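Local coordinates for glucose-6-phosphate isomerase (Plasmodium falciparum, PDB 3QKI), which probably catalyses the reversible isomerisation of alpha-D-glucose 6-phosphate to beta-D-fructose 6-phosphate, the second step of glycolysis, at residues V103-N108 against N545-D550; D372-A377 against H412-Q417; R565-D570 against N579-N584. All blocks are in the same frame, centred on the assembly; numbering follows the deposited sequence.

Overall arrangement
From the N terminus the chain runs through helix 90-99 into the loop that holds 103-108, which waits more than 430 residues for its partner 545-550; contact 1 therefore closes a very long loop that contains the whole five-stranded parallel sheet and four strands of the mixed sheet (375-380, 418-420, 443-448 and 513-518). Nested inside it, contact 2 brings the turn after helix 356-371 and the start of strand 375-380 (372-377) against the loop 412-417, just before strand 418-420. Contacts 1 and 2 touch where Ile546 packs on Thr415 and Asn545 on Tyr413. Contact 3 follows in series and folds 579-584 back onto helix 555-573 near the C terminus. All three reach the second subunit.

Contact 1: residues V103-N108 against N545-D550; sequences VNMTEN and NINSFD
Asn104 and Asn547 meet through their amides at the tight centre. Asn547 ND2 donates to Asn104 OD1 at 3.0 Å in an almost straight bond (178°); the acceptor lies in the amide plane of Asn547, the donor above the Asn104 carbonyl plane. Asn547 OD1 accepts from the backbone N of Phe549, two residues on, in an Asx turn that fixes the donor amide. Thr106 OG1 gives a short bond of 2.5 Å to the anti lone pair of Asp550 OD2, and Trp552 NE1 also bonds to this hydroxyl. With CG anti to the backbone N (chi1 177°), the Asn104 amide is laid alongside Phe549 CB, its CG 3.7 Å away. Packing is looser at the two ends: Val103 CG2 stands 4.0 Å from Phe549 CE1, and Glu107, partly exposed, works mainly through a water 2.5 Å from Glu107 OE1 and 2.7 Å from Phe549 O; Asn104 ND2 holds the same carboxylate oxygen. His504 of the second subunit packs on Met105 and Thr106. Asp550, salt-bridged through OD1 to Lys402, has its side chain about 8 Å from that of Glu398, which binds fructose 6-phosphate. Val103 rests on Lys96 and Thr97 of helix 90-99, and Ile546 and Ser548 on helix 388-400.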
loop_
_atom_site.group_PDB
_atom_site.type_symbol
_atom_site.label_atom_id
_atom_site.label_comp_id
_atom_site.label_asym_id
_atom_site.label_seq_id
_atom_site.Cartn_x
_atom_site.Cartn_y
_atom_site.Cartn_z
ATOM N N VAL A 103 24.422 12.661 -16.634
ATOM C CA VAL A 103 23.093 12.513 -17.226
ATOM C C VAL A 103 21.969 13.183 -16.415
ATOM O O VAL A 103 20.899 13.451 -16.968
ATOM C CB VAL A 103 22.772 11.068 -17.682
ATOM C CG1 VAL A 103 23.800 10.583 -18.697
ATOM C CG2 VAL A 103 22.681 10.115 -16.496
ATOM N N ASN A 104 22.216 13.462 -15.110
ATOM C CA ASN A 104 21.257 14.174 -14.274
ATOM C C ASN A 104 21.548 15.629 -14.634
ATOM O O ASN A 104 22.407 16.281 -14.035
ATOM C CB ASN A 104 21.504 13.867 -12.796
ATOM C CG ASN A 104 20.617 14.609 -11.844
ATOM O OD1 ASN A 104 19.867 15.517 -12.206
ATOM N ND2 ASN A 104 20.710 14.260 -10.584
ATOM N N MET A 105 20.877 16.100 -15.686
ATOM C CA MET A 105 21.131 17.400 -16.311
ATOM C C MET A 105 20.620 18.642 -15.568
ATOM O O MET A 105 21.040 19.744 -15.898
ATOM C CB MET A 105 20.746 17.380 -17.813
ATOM C CG MET A 105 19.404 16.640 -18.132
ATOM S SD MET A 105 17.855 17.420 -17.597
ATOM C CE MET A 105 17.923 19.009 -18.498
ATOM N N THR A 106 19.769 18.485 -14.540
ATOM C CA THR A 106 19.321 19.661 -13.798
ATOM C C THR A 106 20.211 19.917 -12.588
ATOM O O THR A 106 20.270 21.038 -12.120
ATOM C CB THR A 106 17.842 19.600 -13.409
ATOM O OG1 THR A 106 17.664 18.567 -12.446
ATOM C CG2 THR A 106 16.921 19.421 -14.609
ATOM N N GLU A 107 20.847 18.878 -12.051
ATOM C CA GLU A 107 21.733 18.998 -10.900
ATOM C C GLU A 107 23.198 18.851 -11.338
ATOM O O GLU A 107 24.091 19.022 -10.519
ATOM C CB GLU A 107 21.368 17.959 -9.829
ATOM C CG GLU A 107 20.004 18.193 -9.196
ATOM C CD GLU A 107 19.533 17.114 -8.241
ATOM O OE1 GLU A 107 19.644 15.923 -8.600
ATOM O OE2 GLU A 107 19.021 17.457 -7.152
ATOM N N ASN A 108 23.429 18.577 -12.640
ATOM C CA ASN A 108 24.745 18.365 -13.264
ATOM C C ASN A 108 25.523 17.284 -12.512
ATOM O O ASN A 108 26.590 17.542 -11.967
ATOM C CB ASN A 108 25.549 19.680 -13.400
ATOM C CG ASN A 108 26.643 19.557 -14.430
ATOM O OD1 ASN A 108 26.517 18.828 -15.425
ATOM N ND2 ASN A 108 27.745 20.238 -14.200
ATOM N N ASN A 545 11.742 11.063 -22.240
ATOM C CA ASN A 545 12.640 12.205 -22.395
ATOM C C ASN A 545 12.546 13.148 -21.183
ATOM O O ASN A 545 12.461 14.360 -21.336
ATOM C CB ASN A 545 12.402 12.953 -23.722
ATOM C CG ASN A 545 13.527 13.864 -24.095
ATOM O OD1 ASN A 545 14.697 13.574 -23.847
ATOM N ND2 ASN A 545 13.192 15.018 -24.644
ATOM N N ILE A 546 12.548 12.582 -19.982
ATOM C CA ILE A 546 12.516 13.379 -18.744
ATOM C C ILE A 546 13.767 13.050 -17.919
ATOM O O ILE A 546 14.500 12.107 -18.242
ATOM C CB ILE A 546 11.212 13.176 -17.936
ATOM C CG1 ILE A 546 11.034 11.691 -17.517
ATOM C CG2 ILE A 546 9.973 13.817 -18.645
ATOM C CD1 ILE A 546 9.797 11.415 -16.712
ATOM N N ASN A 547 14.020 13.827 -16.880
ATOM C CA ASN A 547 15.159 13.581 -16.007
ATOM C C ASN A 547 14.668 12.704 -14.827
ATOM O O ASN A 547 13.951 13.186 -13.962
ATOM C CB ASN A 547 15.801 14.892 -15.535
ATOM C CG ASN A 547 17.017 14.688 -14.648
ATOM O OD1 ASN A 547 17.581 13.601 -14.562
ATOM N ND2 ASN A 547 17.465 15.733 -13.991
ATOM N N SER A 548 15.042 11.421 -14.817
ATOM C CA SER A 548 14.635 10.444 -13.793
ATOM C C SER A 548 15.369 10.644 -12.476
ATOM O O SER A 548 15.065 9.977 -11.495
ATOM C CB SER A 548 14.985 9.030 -14.264
ATOM O OG SER A 548 14.218 8.597 -15.366
ATOM N N PHE A 549 16.381 11.510 -12.473
ATOM C CA PHE A 549 17.345 11.610 -11.417
ATOM C C PHE A 549 17.256 12.749 -10.431
ATOM O O PHE A 549 17.966 12.720 -9.440
ATOM C CB PHE A 549 18.761 11.428 -12.024
ATOM C CG PHE A 549 18.791 10.255 -12.972
ATOM C CD1 PHE A 549 18.941 10.450 -14.344
ATOM C CD2 PHE A 549 18.617 8.952 -12.505
ATOM C CE1 PHE A 549 18.976 9.359 -15.221
ATOM C CE2 PHE A 549 18.615 7.869 -13.390
ATOM C CZ PHE A 549 18.817 8.079 -14.738
ATOM N N ASP A 550 16.365 13.716 -10.666
ATOM C CA ASP A 550 16.201 14.829 -9.764
ATOM C C ASP A 550 14.856 14.686 -9.042
ATOM O O ASP A 550 14.126 13.705 -9.247
ATOM C CB ASP A 550 16.294 16.163 -10.557
ATOM C CG ASP A 550 15.284 16.347 -11.694
ATOM O OD1 ASP A 550 14.281 15.596 -11.739
ATOM O OD2 ASP A 550 15.479 17.262 -12.517
HETATM O O HOH W 1 19.101 13.859 -7.278
#

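Contact 2: residues D372-A377 against H412-Q417; sequences DYKNVA and HYNTCQ
Gln417 lies across the backbone of Lys374, and its side chain can be followed outward from there. CB rests 3.3 Å from Lys374 O; CG, next along, packs on Lys374 C and sits 3.6 Å from Tyr373 O. A bend at chi2 (101°) then turns the amide toward Val376, whose CG2 is 3.7 Å from Gln417 CD and 3.5 Å from Gln417 NE2. At the tip, NE2 hydrogen-bonds to Ser364 OG and to a water that donates to the carbonyls of both Tyr373 and Asn375, so the buried amide nitrogen is satisfied partly through solvent. This is where two neighbouring parallel strands of the six-stranded mixed sheet begin: 375-380 and 418-420, an edge strand of the sheet within this chain, joined by backbone bonds from Lys374 and Val376 to Val418. Farther out, Asn414 ND2 donates to Asp372 OD2 at 3.0 Å, met from above the carboxylate plane, the two flat groups nearly parallel (22°). The same nitrogen also bonds to Ser368 O, in helix 356-371. Lys374 crosses Asn414 at about a right angle, and a second water links Lys374 NZ with Asp372 OD2 and Asn414 OD1.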
loop_
_atom_site.group_PDB
_atom_site.type_symbol
_atom_site.label_atom_id
_atom_site.label_comp_id
_atom_site.label_asym_id
_atom_site.label_seq_id
_atom_site.Cartn_x
_atom_site.Cartn_y
_atom_site.Cartn_z
ATOM N N ASP A 372 -3.676 5.257 -22.878
ATOM C CA ASP A 372 -3.973 6.186 -21.795
ATOM C C ASP A 372 -4.222 5.472 -20.460
ATOM O O ASP A 372 -5.070 5.896 -19.654
ATOM C CB ASP A 372 -5.084 7.179 -22.202
ATOM C CG ASP A 372 -4.893 8.573 -21.648
ATOM O OD1 ASP A 372 -5.867 9.133 -21.130
ATOM O OD2 ASP A 372 -3.766 9.117 -21.766
ATOM N N TYR A 373 -3.501 4.354 -20.245
ATOM C CA TYR A 373 -3.538 3.569 -19.002
ATOM C C TYR A 373 -2.511 4.172 -18.040
ATOM O O TYR A 373 -1.309 3.892 -18.121
ATOM C CB TYR A 373 -3.259 2.084 -19.275
ATOM C CG TYR A 373 -4.309 1.389 -20.125
ATOM C CD1 TYR A 373 -5.616 1.874 -20.196
ATOM C CD2 TYR A 373 -4.003 0.237 -20.840
ATOM C CE1 TYR A 373 -6.582 1.236 -20.969
ATOM C CE2 TYR A 373 -4.966 -0.416 -21.606
ATOM C CZ TYR A 373 -6.251 0.097 -21.678
ATOM O OH TYR A 373 -7.208 -0.518 -22.449
ATOM N N LYS A 374 -2.988 5.075 -17.188
ATOM C CA LYS A 374 -2.155 5.850 -16.257
ATOM C C LYS A 374 -1.887 5.190 -14.894
ATOM O O LYS A 374 -1.448 5.857 -13.950
ATOM C CB LYS A 374 -2.702 7.262 -16.108
ATOM C CG LYS A 374 -2.878 8.016 -17.432
ATOM C CD LYS A 374 -3.142 9.477 -17.118
ATOM C CE LYS A 374 -4.166 10.074 -18.028
ATOM N NZ LYS A 374 -4.138 11.558 -17.976
ATOM N N ASN A 375 -2.095 3.874 -14.807
ATOM C CA ASN A 375 -1.840 3.143 -13.566
ATOM C C ASN A 375 -1.068 1.877 -13.842
ATOM O O ASN A 375 -1.129 1.363 -14.955
ATOM C CB ASN A 375 -3.157 2.770 -12.867
ATOM C CG ASN A 375 -3.917 3.925 -12.339
ATOM O OD1 ASN A 375 -3.658 4.429 -11.262
ATOM N ND2 ASN A 375 -4.864 4.382 -13.107
ATOM N N VAL A 376 -0.347 1.368 -12.824
ATOM C CA VAL A 376 0.360 0.087 -12.874
ATOM C C VAL A 376 0.088 -0.569 -11.526
ATOM O O VAL A 376 0.358 0.048 -10.486
ATOM C CB VAL A 376 1.903 0.182 -13.116
ATOM C CG1 VAL A 376 2.565 -1.198 -12.992
ATOM C CG2 VAL A 376 2.243 0.831 -14.452
ATOM N N ALA A 377 -0.405 -1.816 -11.535
ATOM C CA ALA A 377 -0.594 -2.610 -10.309
ATOM C C ALA A 377 0.577 -3.597 -10.192
ATOM O O ALA A 377 0.805 -4.397 -11.109
ATOM C CB ALA A 377 -1.930 -3.351 -10.337
ATOM N N HIS A 412 3.200 18.149 -21.815
ATOM C CA HIS A 412 1.798 17.871 -21.494
ATOM C C HIS A 412 1.421 16.405 -21.667
ATOM O O HIS A 412 0.310 16.021 -21.296
ATOM C CB HIS A 412 0.868 18.825 -22.275
ATOM C CG HIS A 412 1.234 20.257 -22.038
ATOM N ND1 HIS A 412 0.796 20.940 -20.896
ATOM C CD2 HIS A 412 2.098 21.051 -22.723
ATOM C CE1 HIS A 412 1.365 22.138 -20.960
ATOM N NE2 HIS A 412 2.166 22.250 -22.036
ATOM N N TYR A 413 2.338 15.592 -22.212
ATOM C CA TYR A 413 2.072 14.175 -22.402
ATOM C C TYR A 413 2.233 13.422 -21.069
ATOM O O TYR A 413 2.720 13.982 -20.072
ATOM C CB TYR A 413 2.940 13.561 -23.522
ATOM C CG TYR A 413 4.432 13.794 -23.381
ATOM C CD1 TYR A 413 5.206 13.009 -22.527
ATOM C CD2 TYR A 413 5.086 14.744 -24.166
ATOM C CE1 TYR A 413 6.585 13.194 -22.422
ATOM C CE2 TYR A 413 6.471 14.910 -24.097
ATOM C CZ TYR A 413 7.210 14.163 -23.194
ATOM O OH TYR A 413 8.570 14.316 -23.129
ATOM N N ASN A 414 1.800 12.159 -21.052
ATOM C CA ASN A 414 1.849 11.315 -19.871
ATOM C C ASN A 414 3.264 11.020 -19.413
ATOM O O ASN A 414 4.120 10.692 -20.226
ATOM C CB ASN A 414 1.107 9.990 -20.113
ATOM C CG ASN A 414 -0.386 10.127 -20.235
ATOM O OD1 ASN A 414 -0.963 11.181 -19.986
ATOM N ND2 ASN A 414 -1.042 9.045 -20.625
ATOM N N THR A 415 3.497 11.134 -18.102
ATOM C CA THR A 415 4.754 10.707 -17.515
ATOM C C THR A 415 4.462 9.479 -16.666
ATOM O O THR A 415 3.660 8.638 -17.109
ATOM C CB THR A 415 5.636 11.844 -16.993
ATOM O OG1 THR A 415 4.966 12.528 -15.918
ATOM C CG2 THR A 415 6.042 12.826 -18.119
ATOM N N CYS A 416 5.088 9.341 -15.485
ATOM C CA CYS A 416 4.898 8.122 -14.688
ATOM C C CYS A 416 3.465 7.842 -14.298
ATOM O O CYS A 416 2.733 8.751 -13.888
ATOM C CB CYS A 416 5.801 8.100 -13.466
ATOM S SG CYS A 416 5.917 6.480 -12.698
ATOM N N GLN A 417 3.095 6.560 -14.382
ATOM C CA GLN A 417 1.796 6.067 -13.939
ATOM C C GLN A 417 1.721 6.110 -12.404
ATOM O O GLN A 417 2.752 6.225 -11.727
ATOM C CB GLN A 417 1.608 4.597 -14.370
ATOM C CG GLN A 417 1.512 4.374 -15.874
ATOM C CD GLN A 417 2.819 3.867 -16.422
ATOM O OE1 GLN A 417 3.883 4.397 -16.119
ATOM N NE2 GLN A 417 2.761 2.808 -17.237
HETATM O O HOH W 2 -4.031 11.944 -20.802
HETATM O O HOH W 3 0.079 1.631 -17.444
#

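Contact 3: residues R565-D570 against N579-N584; sequences RNYFND and NTYNFN
Tyr567 meets two rings at once, offering its edge to one and its face to the other. Its edge points at a face of Tyr581, the planes 71° apart and the centroids separated by 5.2 Å, while Tyr567 CB sits over that same ring in a CH-pi contact, 4.0 Å from the centroid. In turn Phe583 directs its own edge at a face of Tyr567, at 74°, with Phe583 CE2 3.6 Å from Tyr567 CG. With CG anti to the backbone N (chi1 -175°), the Tyr567 ring is carried out from the helix to where its edge meets Tyr581 and one face meets Phe583. The Tyr581 hydroxyl lies against the helix backbone at Asn566 and donates to Asp570 OD2 at 2.6 Å, reaching the oxygen from above the carboxylate plane; Ser577 OG bonds to this oxygen too. Asn566 and Asn579 lay their amides nearly parallel and stacked, with Asn566 CB 3.8 Å from Asn579 ND2, whose polar partner is Ser577 OG. Leu591 and Lys588 of helix 585-595 touch Phe583, and Glu467 of the second subunit holds Arg565 by a salt bridge. The three rings, joined by successive T-shaped stacks, form an aromatic cluster that packs the connection between helices 555-573 and 585-595 against the first of them.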
loop_
_atom_site.group_PDB
_atom_site.type_symbol
_atom_site.label_atom_id
_atom_site.label_comp_id
_atom_site.label_asym_id
_atom_site.label_seq_id
_atom_site.Cartn_x
_atom_site.Cartn_y
_atom_site.Cartn_z
ATOM N N ARG A 565 5.947 25.530 11.073
ATOM C CA ARG A 565 6.829 25.213 12.204
ATOM C C ARG A 565 7.085 26.453 13.084
ATOM O O ARG A 565 6.912 26.358 14.297
ATOM C CB ARG A 565 8.167 24.589 11.732
ATOM C CG ARG A 565 9.061 24.115 12.872
ATOM C CD ARG A 565 10.076 23.065 12.450
ATOM N NE ARG A 565 11.068 23.575 11.522
ATOM C CZ ARG A 565 11.672 22.851 10.589
ATOM N NH1 ARG A 565 11.371 21.566 10.436
ATOM N NH2 ARG A 565 12.572 23.406 9.792
ATOM N N ASN A 566 7.485 27.599 12.465
ATOM C CA ASN A 566 7.762 28.850 13.175
ATOM C C ASN A 566 6.530 29.412 13.845
ATOM O O ASN A 566 6.635 29.897 14.981
ATOM C CB ASN A 566 8.419 29.900 12.281
ATOM C CG ASN A 566 9.801 29.503 11.887
ATOM O OD1 ASN A 566 10.588 29.019 12.708
ATOM N ND2 ASN A 566 10.129 29.700 10.630
ATOM N N TYR A 567 5.361 29.284 13.170
ATOM C CA TYR A 567 4.074 29.711 13.693
ATOM C C TYR A 567 3.694 28.880 14.917
ATOM O O TYR A 567 3.253 29.443 15.916
ATOM C CB TYR A 567 2.981 29.646 12.620
ATOM C CG TYR A 567 1.662 30.197 13.116
ATOM C CD1 TYR A 567 1.507 31.558 13.380
ATOM C CD2 TYR A 567 0.583 29.356 13.358
ATOM C CE1 TYR A 567 0.303 32.066 13.873
ATOM C CE2 TYR A 567 -0.625 29.854 13.844
ATOM C CZ TYR A 567 -0.763 31.212 14.091
ATOM O OH TYR A 567 -1.958 31.699 14.559
ATOM N N PHE A 568 3.876 27.543 14.837
ATOM C CA PHE A 568 3.640 26.631 15.953
ATOM C C PHE A 568 4.561 27.003 17.123
ATOM O O PHE A 568 4.100 27.102 18.264
ATOM C CB PHE A 568 3.877 25.169 15.522
ATOM C CG PHE A 568 2.748 24.550 14.726
ATOM C CD1 PHE A 568 2.868 23.268 14.210
ATOM C CD2 PHE A 568 1.535 25.230 14.550
ATOM C CE1 PHE A 568 1.824 22.693 13.488
ATOM C CE2 PHE A 568 0.495 24.658 13.822
ATOM C CZ PHE A 568 0.650 23.395 13.284
ATOM N N ASN A 569 5.850 27.235 16.823
ATOM C CA ASN A 569 6.817 27.634 17.843
ATOM C C ASN A 569 6.374 28.932 18.577
ATOM O O ASN A 569 6.284 28.929 19.804
ATOM C CB ASN A 569 8.222 27.744 17.232
ATOM C CG ASN A 569 9.286 28.225 18.190
ATOM O OD1 ASN A 569 9.319 27.878 19.367
ATOM N ND2 ASN A 569 10.194 29.026 17.691
ATOM N N ASP A 570 6.032 29.998 17.835
ATOM C CA ASP A 570 5.605 31.256 18.447
ATOM C C ASP A 570 4.305 31.110 19.221
ATOM O O ASP A 570 4.192 31.644 20.322
ATOM C CB ASP A 570 5.474 32.378 17.402
ATOM C CG ASP A 570 6.709 32.706 16.571
ATOM O OD1 ASP A 570 7.811 32.213 16.905
ATOM O OD2 ASP A 570 6.563 33.409 15.552
ATOM N N ASN A 579 9.623 36.583 12.370
ATOM C CA ASN A 579 8.942 35.941 11.240
ATOM C C ASN A 579 7.558 36.544 11.018
ATOM O O ASN A 579 6.842 36.800 11.994
ATOM C CB ASN A 579 8.808 34.411 11.442
ATOM C CG ASN A 579 10.086 33.676 11.774
ATOM O OD1 ASN A 579 10.962 33.492 10.793
ATOM N ND2 ASN A 579 10.276 33.206 12.900
ATOM N N THR A 580 7.186 36.761 9.730
ATOM C CA THR A 580 5.873 37.293 9.293
ATOM C C THR A 580 5.019 36.165 8.646
ATOM O O THR A 580 5.517 35.445 7.777
ATOM C CB THR A 580 6.056 38.466 8.321
ATOM N N TYR A 581 3.739 36.032 9.046
ATOM C CA TYR A 581 2.863 34.967 8.510
ATOM C C TYR A 581 1.790 35.468 7.583
ATOM O O TYR A 581 1.170 36.493 7.873
ATOM C CB TYR A 581 2.257 34.113 9.644
ATOM C CG TYR A 581 3.322 33.626 10.609
ATOM C CD1 TYR A 581 4.186 32.594 10.259
ATOM C CD2 TYR A 581 3.544 34.281 11.819
ATOM C CE1 TYR A 581 5.229 32.208 11.096
ATOM C CE2 TYR A 581 4.585 33.907 12.662
ATOM C CZ TYR A 581 5.423 32.869 12.297
ATOM O OH TYR A 581 6.430 32.484 13.132
ATOM N N ASN A 582 1.597 34.770 6.447
ATOM C CA ASN A 582 0.560 35.106 5.484
ATOM C C ASN A 582 -0.182 33.851 5.062
ATOM O O ASN A 582 0.022 33.328 3.959
ATOM C CB ASN A 582 1.110 35.891 4.289
ATOM C CG ASN A 582 0.059 36.756 3.633
ATOM O OD1 ASN A 582 -0.331 36.529 2.480
ATOM N ND2 ASN A 582 -0.433 37.765 4.355
ATOM N N PHE A 583 -0.981 33.320 5.979
ATOM C CA PHE A 583 -1.743 32.104 5.717
ATOM C C PHE A 583 -3.029 32.449 5.002
ATOM O O PHE A 583 -3.611 33.497 5.279
ATOM C CB PHE A 583 -2.039 31.353 7.022
ATOM C CG PHE A 583 -0.800 30.853 7.728
ATOM C CD1 PHE A 583 0.098 30.010 7.081
ATOM C CD2 PHE A 583 -0.515 31.250 9.025
ATOM C CE1 PHE A 583 1.245 29.553 7.731
ATOM C CE2 PHE A 583 0.623 30.783 9.681
ATOM C CZ PHE A 583 1.490 29.928 9.033
ATOM N N ASN A 584 -3.500 31.567 4.106
ATOM C CA ASN A 584 -4.760 31.786 3.410
ATOM C C ASN A 584 -5.940 31.663 4.404
ATOM O O ASN A 584 -5.744 31.244 5.554
ATOM C CB ASN A 584 -4.880 30.864 2.191
ATOM C CG ASN A 584 -5.079 29.402 2.519
ATOM O OD1 ASN A 584 -5.979 29.009 3.268
ATOM N ND2 ASN A 584 -4.225 28.552 1.977
HETATM O O HOH W 4 12.389 30.979 8.962
#